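Local coordinates for protein endo-polygalacturonase (Pectobacterium carotovorum subsp. carotovorum, PDB 1BHE) that hydrolyses the alpha-1,4-galacturonosyl bonds of polygalacturonic acid and so takes part in the maceration and soft-rotting of plant tissue, at residues 133-138 against 169-174. Residues are numbered along the deposited sequence; the frame is centred on the assembly and turned at random.
Sequences SWWELA and LINSPN
W134 offers a face and W135 an edge to the turn that leaves strand 167-170 of the right-handed parallel beta-helix of this family 28 glycoside hydrolase. Over one face of W134 lies P173, its CB 3.8 Å from the centroid of the five-membered ring and 24° off the ring normal, a CH-pi contact; P173 CG follows along the same ring, 3.6 Å from W134 CD1. W135 instead turns its edge to N171 CA and the carbonyl oxygens S172 O and P173 O. W135 CZ2 comes 3.7 Å from N171 CA, and N171 OD1 lies in the ring plane beside W135 CH2; indole and amide are turned 75° apart. The two indoles thus dock the loop that leads into helix 136-144 on the beta-helix; the side chain of W135 lies about 9 Å from that of D223, the predicted proton donor. S133 and E136 form a capping box ahead of the helix, S133 OG accepting from E136 N and S133 N donating to E136 OE1. The single cross-segment hydrogen bond runs from W135 NE1 to S172 O, 2.9 Å long, with the acceptor close to the indole plane and the donor 36° out of the carbonyl plane.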
# COMPACT_ATOMS: atom_id res chain seq x y z
N SER A 133 17.12 -7.70 -12.04
CA SER A 133 16.28 -6.56 -11.69
C SER A 133 15.82 -6.72 -10.24
O SER A 133 16.02 -7.78 -9.65
CB SER A 133 15.03 -6.53 -12.57
OG SER A 133 14.18 -7.63 -12.27
N TRP A 134 15.16 -5.70 -9.69
CA TRP A 134 14.65 -5.80 -8.33
C TRP A 134 13.63 -6.94 -8.20
O TRP A 134 13.64 -7.68 -7.22
CB TRP A 134 13.97 -4.51 -7.90
CG TRP A 134 14.74 -3.25 -7.81
CD1 TRP A 134 14.51 -2.12 -8.57
CD2 TRP A 134 15.80 -2.91 -6.92
NE1 TRP A 134 15.38 -1.12 -8.21
CE2 TRP A 134 16.18 -1.58 -7.19
CE3 TRP A 134 16.48 -3.60 -5.92
CZ2 TRP A 134 17.20 -0.93 -6.51
CZ3 TRP A 134 17.50 -2.96 -5.24
CH2 TRP A 134 17.85 -1.63 -5.54
N TRP A 135 12.71 -7.06 -9.17
CA TRP A 135 11.70 -8.12 -9.06
C TRP A 135 12.27 -9.51 -9.20
O TRP A 135 11.75 -10.46 -8.58
CB TRP A 135 10.56 -7.89 -10.05
CG TRP A 135 9.77 -6.63 -9.78
CD1 TRP A 135 9.54 -6.03 -8.58
CD2 TRP A 135 9.08 -5.87 -10.76
NE1 TRP A 135 8.77 -4.90 -8.77
CE2 TRP A 135 8.47 -4.78 -10.10
CE3 TRP A 135 8.94 -5.97 -12.16
CZ2 TRP A 135 7.73 -3.81 -10.78
CZ3 TRP A 135 8.21 -5.01 -12.82
CH2 TRP A 135 7.61 -3.94 -12.13
N GLU A 136 13.36 -9.69 -9.93
CA GLU A 136 14.00 -10.99 -10.08
C GLU A 136 14.56 -11.54 -8.78
O GLU A 136 14.76 -12.75 -8.66
CB GLU A 136 15.09 -10.92 -11.15
CG GLU A 136 14.51 -11.06 -12.55
CD GLU A 136 15.46 -10.75 -13.68
OE1 GLU A 136 16.45 -10.02 -13.49
OE2 GLU A 136 15.19 -11.24 -14.80
N LEU A 137 14.81 -10.71 -7.77
CA LEU A 137 15.27 -11.15 -6.47
C LEU A 137 14.22 -11.90 -5.66
O LEU A 137 14.57 -12.65 -4.74
CB LEU A 137 15.78 -9.95 -5.66
CG LEU A 137 16.96 -9.17 -6.22
CD1 LEU A 137 17.03 -7.77 -5.60
CD2 LEU A 137 18.28 -9.90 -5.98
N ALA A 138 12.93 -11.73 -5.93
CA ALA A 138 11.86 -12.40 -5.20
C ALA A 138 11.88 -13.91 -5.40
O ALA A 138 11.80 -14.67 -4.42
CB ALA A 138 10.51 -11.85 -5.60
N LEU A 169 1.93 6.14 -9.70
CA LEU A 169 3.06 5.42 -9.11
C LEU A 169 3.18 4.08 -9.84
O LEU A 169 2.23 3.30 -9.82
CB LEU A 169 2.85 5.15 -7.62
CG LEU A 169 2.38 6.32 -6.76
CD1 LEU A 169 2.19 5.88 -5.31
CD2 LEU A 169 3.34 7.50 -6.84
N ILE A 170 4.28 3.87 -10.56
CA ILE A 170 4.46 2.67 -11.35
C ILE A 170 5.75 1.91 -11.06
O ILE A 170 6.77 2.44 -10.65
CB ILE A 170 4.44 2.95 -12.87
CG1 ILE A 170 5.66 3.76 -13.31
CG2 ILE A 170 3.15 3.64 -13.30
CD1 ILE A 170 5.72 3.99 -14.81
N ASN A 171 5.67 0.61 -11.34
CA ASN A 171 6.80 -0.31 -11.24
C ASN A 171 7.60 -0.19 -9.96
O ASN A 171 8.83 -0.08 -9.99
CB ASN A 171 7.70 -0.09 -12.47
CG ASN A 171 6.93 -0.19 -13.78
OD1 ASN A 171 6.06 -1.06 -13.91
ND2 ASN A 171 7.24 0.68 -14.73
N SER A 172 6.94 -0.28 -8.81
CA SER A 172 7.64 -0.18 -7.53
C SER A 172 8.43 -1.44 -7.24
O SER A 172 7.94 -2.56 -7.36
CB SER A 172 6.62 0.09 -6.41
OG SER A 172 7.29 0.23 -5.18
N PRO A 173 9.69 -1.29 -6.83
CA PRO A 173 10.54 -2.41 -6.48
C PRO A 173 10.00 -3.18 -5.28
O PRO A 173 10.10 -4.40 -5.22
CB PRO A 173 11.90 -1.79 -6.18
CG PRO A 173 11.85 -0.43 -6.80
CD PRO A 173 10.40 -0.01 -6.65
N ASN A 174 9.41 -2.47 -4.33
CA ASN A 174 8.82 -3.06 -3.12
C ASN A 174 7.44 -2.44 -2.92
O ASN A 174 6.79 -2.14 -3.93
CB ASN A 174 9.77 -2.82 -1.96
CG ASN A 174 9.60 -3.61 -0.69
OD1 ASN A 174 8.58 -3.55 -0.02
ND2 ASN A 174 10.64 -4.36 -0.31